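CARDB domain-containing protein (Pyrococcus furiosus, PDB 3IDU) is of unknown function but binds two manganese ions through its CARDB domain, an all-beta module of the E-set clan within a longer protein. Local coordinates at residues Pro17-Glu22 / Asn100-Leu105; Thr52-Tyr57 / Ala94-Glu99. All coordinates share one frame; numbering follows the deposited sequence.

Contact 1 (Pro17-Glu22 / Asn100-Leu105). With MN (manganese (II) ion), chain C; MN (manganese (II) ion), chain D.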
ATOM      1  N   PRO A  17      -2.967  15.589   6.968  1.00  7.86           N
ATOM      2  CA  PRO A  17      -3.017  14.652   5.851  1.00  8.34           C
ATOM      3  C   PRO A  17      -3.420  13.318   6.485  1.00 13.49           C
ATOM      4  O   PRO A  17      -3.530  13.224   7.707  1.00  9.35           O
ATOM      5  CB  PRO A  17      -1.569  14.639   5.343  1.00 14.54           C
ATOM      6  CG  PRO A  17      -0.769  14.861   6.593  1.00 15.01           C
ATOM      7  CD  PRO A  17      -1.579  15.917   7.342  1.00  8.68           C
ATOM      8  N   ASP A  18      -3.694  12.309   5.668  1.00  7.80           N
ATOM      9  CA  ASP A  18      -3.986  10.980   6.193  1.00  6.77           C
ATOM     10  C   ASP A  18      -3.640   9.980   5.118  1.00  6.79           C
ATOM     11  O   ASP A  18      -4.377   9.790   4.152  1.00  7.11           O
ATOM     12  CB  ASP A  18      -5.444  10.770   6.618  1.00  9.59           C
ATOM     13  CG  ASP A  18      -5.644   9.406   7.283  1.00 11.69           C
ATOM     14  OD1 ASP A  18      -4.627   8.710   7.488  1.00 12.49           O
ATOM     15  OD2 ASP A  18      -6.789   9.020   7.604  1.00 17.38           O
ATOM     16  N   LEU A  19      -2.495   9.353   5.303  1.00  7.57           N
ATOM     17  CA  LEU A  19      -1.995   8.375   4.367  1.00  7.40           C
ATOM     18  C   LEU A  19      -2.609   7.009   4.602  1.00 12.04           C
ATOM     19  O   LEU A  19      -2.780   6.584   5.738  1.00  8.33           O
ATOM     20  CB  LEU A  19      -0.482   8.288   4.515  1.00  7.75           C
ATOM     21  CG  LEU A  19       0.238   9.603   4.237  1.00  6.62           C
ATOM     22  CD1 LEU A  19       1.658   9.553   4.781  1.00  6.32           C
ATOM     23  CD2 LEU A  19       0.245   9.855   2.735  1.00  9.48           C
ATOM     24  N   THR A  20      -2.934   6.320   3.517  1.00  8.41           N
ATOM     25  CA  THR A  20      -3.502   4.987   3.615  1.00  9.00           C
ATOM     26  C   THR A  20      -2.973   4.154   2.453  1.00  9.40           C
ATOM     27  O   THR A  20      -2.534   4.700   1.441  1.00  9.46           O
ATOM     28  CB  THR A  20      -5.042   5.019   3.555  1.00 13.71           C
ATOM     29  OG1 THR A  20      -5.559   3.768   4.029  1.00 24.73           O
ATOM     30  CG2 THR A  20      -5.510   5.238   2.130  1.00  5.22           C
ATOM     31  N   VAL A  21      -3.012   2.837   2.600  1.00 10.38           N
ATOM     32  CA  VAL A  21      -2.538   1.942   1.551  1.00 10.26           C
ATOM     33  C   VAL A  21      -3.447   0.731   1.390  1.00 11.53           C
ATOM     34  O   VAL A  21      -4.069   0.268   2.348  1.00 11.20           O
ATOM     35  CB  VAL A  21      -1.112   1.423   1.838  1.00 12.07           C
ATOM     36  CG1 VAL A  21      -0.107   2.547   1.719  1.00 22.00           C
ATOM     37  CG2 VAL A  21      -1.058   0.796   3.224  1.00 11.81           C
ATOM     38  N   GLU A  22      -3.510   0.223   0.163  1.00 11.58           N
ATOM     39  CA  GLU A  22      -4.319  -0.944  -0.157  1.00 11.72           C
ATOM     40  C   GLU A  22      -3.602  -1.692  -1.275  1.00 13.68           C
ATOM     41  O   GLU A  22      -3.025  -1.074  -2.170  1.00 12.68           O
ATOM     42  CB  GLU A  22      -5.709  -0.525  -0.640  1.00 14.30           C
ATOM     43  CG  GLU A  22      -6.790  -1.560  -0.371  1.00 25.54           C
ATOM     44  CD  GLU A  22      -8.025  -1.360  -1.234  1.00 25.38           C
ATOM     45  OE1 GLU A  22      -8.392  -0.199  -1.494  1.00 25.10           O
ATOM     46  OE2 GLU A  22      -8.631  -2.370  -1.643  1.00 32.68           O
ATOM     47  N   ASN A 100       6.769   6.817  10.636  1.00 14.73           N
ATOM     48  CA  ASN A 100       5.880   7.823  11.193  1.00 17.46           C
ATOM     49  C   ASN A 100       6.520   9.191  11.364  1.00 16.64           C
ATOM     50  O   ASN A 100       6.707   9.687  12.479  1.00 19.23           O
ATOM     51  CB  ASN A 100       5.285   7.348  12.516  1.00 24.48           C
ATOM     52  CG  ASN A 100       4.208   8.285  13.027  1.00 27.66           C
ATOM     53  OD1 ASN A 100       3.463   8.899  12.237  1.00 15.58           O
ATOM     54  ND2 ASN A 100       4.104   8.395  14.347  1.00 37.07           N
ATOM     55  N   THR A 101       6.851   9.797  10.232  1.00 14.19           N
ATOM     56  CA  THR A 101       7.451  11.122  10.217  1.00 15.40           C
ATOM     57  C   THR A 101       6.401  12.139   9.764  1.00 17.76           C
ATOM     58  O   THR A 101       6.684  13.332   9.652  1.00 14.49           O
ATOM     59  CB  THR A 101       8.671  11.166   9.272  1.00 16.60           C
ATOM     60  OG1 THR A 101       8.295  10.688   7.976  1.00 22.73           O
ATOM     61  CG2 THR A 101       9.795  10.290   9.819  1.00 24.39           C
ATOM     62  N   VAL A 102       5.185  11.657   9.514  1.00 13.06           N
ATOM     63  CA  VAL A 102       4.085  12.515   9.079  1.00 10.80           C
ATOM     64  C   VAL A 102       2.915  12.417  10.057  1.00  8.04           C
ATOM     65  O   VAL A 102       2.375  11.337  10.259  1.00 10.93           O
ATOM     66  CB  VAL A 102       3.570  12.108   7.675  1.00 11.60           C
ATOM     67  CG1 VAL A 102       2.472  13.059   7.228  1.00 13.50           C
ATOM     68  CG2 VAL A 102       4.718  12.107   6.675  1.00 15.10           C
ATOM     69  N   VAL A 103       2.542  13.538  10.675  1.00 10.68           N
ATOM     70  CA  VAL A 103       1.412  13.543  11.609  1.00 12.10           C
ATOM     71  C   VAL A 103       0.139  13.492  10.783  1.00  8.66           C
ATOM     72  O   VAL A 103      -0.101  14.371   9.965  1.00  9.57           O
ATOM     73  CB  VAL A 103       1.410  14.814  12.487  1.00 16.35           C
ATOM     74  CG1 VAL A 103       0.137  14.865  13.344  1.00 10.53           C
ATOM     75  CG2 VAL A 103       2.638  14.804  13.392  1.00 21.40           C
ATOM     76  N   GLU A 104      -0.673  12.459  10.998  1.00 11.00           N
ATOM     77  CA  GLU A 104      -1.909  12.286  10.240  1.00  9.47           C
ATOM     78  C   GLU A 104      -3.135  12.165  11.124  1.00  9.44           C
ATOM     79  O   GLU A 104      -3.044  12.063  12.349  1.00  9.67           O
ATOM     80  CB  GLU A 104      -1.856  11.009   9.402  1.00  9.83           C
ATOM     81  CG  GLU A 104      -0.615  10.801   8.560  1.00 12.79           C
ATOM     82  CD  GLU A 104      -0.398   9.328   8.253  1.00  9.44           C
ATOM     83  OE1 GLU A 104      -1.358   8.661   7.824  1.00 10.98           O
ATOM     84  OE2 GLU A 104       0.728   8.833   8.444  1.00  9.90           O
ATOM     85  N   LEU A 105      -4.286  12.139  10.465  1.00  9.15           N
ATOM     86  CA  LEU A 105      -5.564  11.985  11.143  1.00 10.75           C
ATOM     87  C   LEU A 105      -5.658  10.574  11.723  1.00  9.15           C
ATOM     88  O   LEU A 105      -6.378  10.340  12.691  1.00 11.05           O
ATOM     89  CB  LEU A 105      -6.710  12.182  10.150  1.00 13.15           C
ATOM     90  CG  LEU A 105      -6.771  13.509   9.397  1.00 16.11           C
ATOM     91  CD1 LEU A 105      -7.800  13.404   8.283  1.00 23.14           C
ATOM     92  CD2 LEU A 105      -7.128  14.634  10.360  1.00 21.69           C
TER
HETATM   93 MN    MN C 601      -2.976   7.100   7.910  1.00  9.80          MN
HETATM   94 MN    MN D 602       2.225   9.007  10.035  1.00 12.87          MN
HETATM   95  O   HOH W   1       2.806   6.749  10.117  1.00 14.70           O
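Leu-105 N donates to Pro-17 O over 3.1 Å, the backbone bond that moors the irregular loop 100-105 beside the start of strand 19-24, where Asp-18 and Glu-104 have CA atoms 4.7 Å apart. This is the dimetal site of a CARDB domain, an all-beta E-set module, and it illustrates how one carboxylate can join two ions. Glu-104 is the bridge: OE1 binds the chain C manganese at 2.2 Å and OE2 the chain D manganese, also at 2.2 Å. The side chain of Asp-18 crosses that of Glu-104 at about a right angle and gives OD1 to the chain C ion, which Leu-19 O also ligates; Asn-106 O with Asn-109 OD1 and Asn-110 OD1 complete this shell. CG anti to the backbone N (chi1 -174°) sets the Asp-18 carboxylate at the ion; CB rests on Leu-105 CD1. On the chain D ion, Asn-100 OD1, Val-102 O and a water are joined by Asp-97 and Glu-107. Apolar contacts flank the site, Pro-17 CG meeting Val-102 CG1 at 3.8 Å. Beyond the two metal bonds, Leu-19 N donates to Glu-104 OE1 at 2.9 Å, arriving from above the carboxylate plane, 51° out of it.

Contact 2 (Thr52-Tyr57 / Ala94-Glu99). With MN (manganese (II) ion), chain D.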
ATOM      1  N   THR A  52       7.026  10.789   1.361  1.00 11.56           N
ATOM      2  CA  THR A  52       6.834   9.718   2.324  1.00  7.62           C
ATOM      3  C   THR A  52       7.234   8.415   1.658  1.00 11.80           C
ATOM      4  O   THR A  52       7.233   8.297   0.429  1.00 12.21           O
ATOM      5  CB  THR A  52       5.380   9.610   2.833  1.00 11.83           C
ATOM      6  OG1 THR A  52       5.335   8.696   3.941  1.00 11.38           O
ATOM      7  CG2 THR A  52       4.459   9.099   1.740  1.00 14.36           C
ATOM      8  N   LYS A  53       7.594   7.434   2.474  1.00 10.16           N
ATOM      9  CA  LYS A  53       8.025   6.153   1.948  1.00  9.45           C
ATOM     10  C   LYS A  53       6.938   5.087   1.959  1.00 11.87           C
ATOM     11  O   LYS A  53       6.158   4.976   2.906  1.00 12.32           O
ATOM     12  CB  LYS A  53       9.243   5.660   2.738  1.00 11.27           C
ATOM     13  CG  LYS A  53      10.446   6.601   2.675  1.00 16.57           C
ATOM     14  CD  LYS A  53      11.640   6.041   3.438  1.00 26.28           C
ATOM     15  CE  LYS A  53      12.855   6.957   3.340  1.00 37.73           C
ATOM     16  NZ  LYS A  53      14.033   6.425   4.090  1.00 44.02           N
ATOM     17  N   VAL A  54       6.894   4.314   0.884  1.00  9.05           N
ATOM     18  CA  VAL A  54       5.948   3.220   0.757  1.00  7.19           C
ATOM     19  C   VAL A  54       6.823   1.974   0.611  1.00 10.72           C
ATOM     20  O   VAL A  54       7.832   1.991  -0.105  1.00  8.60           O
ATOM     21  CB  VAL A  54       5.046   3.381  -0.493  1.00 11.70           C
ATOM     22  CG1 VAL A  54       4.117   2.177  -0.633  1.00 13.64           C
ATOM     23  CG2 VAL A  54       4.229   4.661  -0.374  1.00  8.61           C
ATOM     24  N   ARG A  55       6.445   0.907   1.302  1.00  9.01           N
ATOM     25  CA  ARG A  55       7.204  -0.327   1.263  1.00  8.79           C
ATOM     26  C   ARG A  55       6.286  -1.527   1.105  1.00  8.15           C
ATOM     27  O   ARG A  55       5.166  -1.548   1.626  1.00 13.45           O
ATOM     28  CB  ARG A  55       8.026  -0.487   2.554  1.00  7.05           C
ATOM     29  CG  ARG A  55       9.000   0.660   2.859  1.00 10.82           C
ATOM     30  CD  ARG A  55       9.764   0.402   4.160  1.00 18.47           C
ATOM     31  NE  ARG A  55      10.747   1.436   4.500  1.00 20.64           N
ATOM     32  CZ  ARG A  55      10.455   2.618   5.042  1.00 26.08           C
ATOM     33  NH1 ARG A  55       9.200   2.942   5.312  1.00 17.66           N
ATOM     34  NH2 ARG A  55      11.428   3.472   5.338  1.00 27.04           N
ATOM     35  N   VAL A  56       6.762  -2.516   0.357  1.00  7.55           N
ATOM     36  CA  VAL A  56       6.019  -3.753   0.155  1.00  7.23           C
ATOM     37  C   VAL A  56       6.892  -4.881   0.693  1.00  8.32           C
ATOM     38  O   VAL A  56       8.089  -4.946   0.418  1.00 10.24           O
ATOM     39  CB  VAL A  56       5.689  -4.001  -1.343  1.00 10.49           C
ATOM     40  CG1 VAL A  56       5.309  -5.465  -1.561  1.00 11.79           C
ATOM     41  CG2 VAL A  56       4.528  -3.115  -1.763  1.00 11.63           C
ATOM     42  N   TYR A  57       6.269  -5.748   1.482  1.00 12.83           N
ATOM     43  CA  TYR A  57       6.924  -6.889   2.103  1.00 15.13           C
ATOM     44  C   TYR A  57       6.217  -8.158   1.668  1.00 14.34           C
ATOM     45  O   TYR A  57       5.005  -8.161   1.455  1.00 15.33           O
ATOM     46  CB  TYR A  57       6.811  -6.814   3.627  1.00 11.00           C
ATOM     47  CG  TYR A  57       7.447  -5.613   4.279  1.00 10.65           C
ATOM     48  CD1 TYR A  57       8.765  -5.658   4.725  1.00  7.55           C
ATOM     49  CD2 TYR A  57       6.723  -4.438   4.479  1.00  9.56           C
ATOM     50  CE1 TYR A  57       9.347  -4.572   5.357  1.00 12.17           C
ATOM     51  CE2 TYR A  57       7.301  -3.343   5.110  1.00 13.44           C
ATOM     52  CZ  TYR A  57       8.612  -3.416   5.547  1.00 11.53           C
ATOM     53  OH  TYR A  57       9.180  -2.330   6.171  1.00 13.92           O
ATOM     54  N   ALA A  94       1.914  -3.952   2.855  1.00 11.31           N
ATOM     55  CA  ALA A  94       2.280  -2.688   2.247  1.00  7.72           C
ATOM     56  C   ALA A  94       2.166  -1.661   3.361  1.00 11.67           C
ATOM     57  O   ALA A  94       1.215  -1.688   4.142  1.00 12.46           O
ATOM     58  CB  ALA A  94       1.334  -2.349   1.105  1.00 11.25           C
ATOM     59  N   THR A  95       3.148  -0.777   3.460  1.00  7.58           N
ATOM     60  CA  THR A  95       3.119   0.242   4.499  1.00  6.14           C
ATOM     61  C   THR A  95       3.454   1.609   3.934  1.00 10.51           C
ATOM     62  O   THR A  95       4.181   1.727   2.947  1.00 10.80           O
ATOM     63  CB  THR A  95       4.141  -0.049   5.618  1.00 10.43           C
ATOM     64  OG1 THR A  95       5.471   0.158   5.120  1.00 11.19           O
ATOM     65  CG2 THR A  95       4.013  -1.489   6.100  1.00 10.70           C
ATOM     66  N   VAL A  96       2.918   2.645   4.564  1.00  7.09           N
ATOM     67  CA  VAL A  96       3.214   4.005   4.152  1.00  6.70           C
ATOM     68  C   VAL A  96       3.556   4.769   5.431  1.00  8.75           C
ATOM     69  O   VAL A  96       2.908   4.603   6.463  1.00  8.51           O
ATOM     70  CB  VAL A  96       2.034   4.641   3.376  1.00  7.74           C
ATOM     71  CG1 VAL A  96       0.781   4.674   4.235  1.00  9.65           C
ATOM     72  CG2 VAL A  96       2.415   6.042   2.919  1.00  4.59           C
ATOM     73  N   ASP A  97       4.602   5.587   5.349  1.00  7.95           N
ATOM     74  CA  ASP A  97       5.113   6.339   6.488  1.00 10.63           C
ATOM     75  C   ASP A  97       5.314   5.423   7.685  1.00 10.27           C
ATOM     76  O   ASP A  97       4.896   5.733   8.800  1.00 10.33           O
ATOM     77  CB  ASP A  97       4.196   7.492   6.899  1.00 17.01           C
ATOM     78  CG  ASP A  97       4.838   8.373   7.959  1.00 13.48           C
ATOM     79  OD1 ASP A  97       6.081   8.496   7.927  1.00 12.86           O
ATOM     80  OD2 ASP A  97       4.125   8.946   8.809  1.00 11.66           O
ATOM     81  N   GLU A  98       5.965   4.293   7.452  1.00  7.46           N
ATOM     82  CA  GLU A  98       6.208   3.342   8.521  1.00 13.62           C
ATOM     83  C   GLU A  98       7.051   3.952   9.637  1.00 14.72           C
ATOM     84  O   GLU A  98       6.911   3.571  10.798  1.00 21.59           O
ATOM     85  CB  GLU A  98       6.899   2.101   7.961  1.00 13.82           C
ATOM     86  CG  GLU A  98       6.671   0.862   8.790  1.00 16.81           C
ATOM     87  CD  GLU A  98       7.382  -0.344   8.220  1.00 20.48           C
ATOM     88  OE1 GLU A  98       7.338  -0.532   6.985  1.00 16.03           O
ATOM     89  OE2 GLU A  98       7.973  -1.107   9.009  1.00 23.07           O
ATOM     90  N   GLU A  99       7.925   4.898   9.286  1.00 12.93           N
ATOM     91  CA  GLU A  99       8.792   5.559  10.272  1.00 20.92           C
ATOM     92  C   GLU A  99       8.039   6.668  10.997  1.00 18.10           C
ATOM     93  O   GLU A  99       8.590   7.352  11.860  1.00 16.19           O
ATOM     94  CB  GLU A  99      10.024   6.157   9.589  1.00 23.57           C
ATOM     95  CG  GLU A  99       9.697   7.020   8.384  1.00 34.31           C
ATOM     96  CD  GLU A  99       9.713   6.234   7.084  1.00 40.31           C
ATOM     97  OE1 GLU A  99      10.819   5.841   6.649  1.00 48.11           O
ATOM     98  OE2 GLU A  99       8.629   6.003   6.503  1.00 29.60           O
TER
HETATM   99 MN    MN D 602       2.225   9.007  10.035  1.00 12.87          MN
HETATM  100  O   HOH W   2       7.459   9.336   5.697  1.00 35.25           O
HETATM  101  O   HOH W   3       6.593   2.799   4.875  1.00 11.30           O
HETATM  102  O   HOH W   1       2.806   6.749  10.117  1.00 14.70           O
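Strands 52-57 and 94-96 run antiparallel, 167° between their directions, and pair Arg-55 with Thr-95 as a hydrogen-bonded pair between the non-hydrogen-bonded pairs Val-54/Val-96 and Val-56/Ala-94. They belong to the five-stranded sheet of this E-set beta fold. Thr-95 N gives its hydrogen to Arg-55 O at 2.8 Å, and Arg-55 N returns one to Thr-95 O. Asp-97 N extends the pattern past the strand end by donating to Lys-53 O. Val-54, Val-56, Ala-94 and Val-96 share the face packed against the other sheet; Arg-55 and Thr-95 share the reverse face, where polar groups satisfy one another. Glu-98 OE1 accepts twice: from Tyr-57 OH at 2.7 Å on its syn lone pair, in the plane of the tyrosine ring, and from Thr-95 OG1 on the anti side. Arg-55, extended from CG to NE, carries its guanidinium to Glu-99, forming a salt bridge from NH2 to OE1 at 2.8 Å, almost straight at 173°; the NH1 to OE2 bond is weak. One water donates to Lys-53 O and Thr-95 OG1 and accepts from Glu-98 N and, weakly, from Arg-55 NH1. Asp-97 divides its carboxylate between OD2, which binds the chain D manganese, and OD1, which accepts from Thr-101 N. A second water links Thr-52 OG1 to that same Asp-97 OD1, 2.8 Å from each.

The centres of the two contacts lie 10 Å apart, and in sequence both segments of contact 2 fall between those of contact 1. Contact 2 pairs neighbouring strands 49-58 and 88-96 of the five-stranded sheet, whereas contact 1 joins strand 19-24, at the edge of the three-stranded sheet, to the loop between strands 88-96 and 111-118. One point where the sheets meet is Val-21 CG1 on Val-96 CG1, 3.4 Å apart. Asp-97, just past strand 88-96, shares the chain D manganese and its water ligand with contact 1, and its OD2 probably accepts a hydrogen bond from Val-102 N. The metal-binding loop is thus tied to both sheets, consistent with the ions helping to hold this irregular backbone in place.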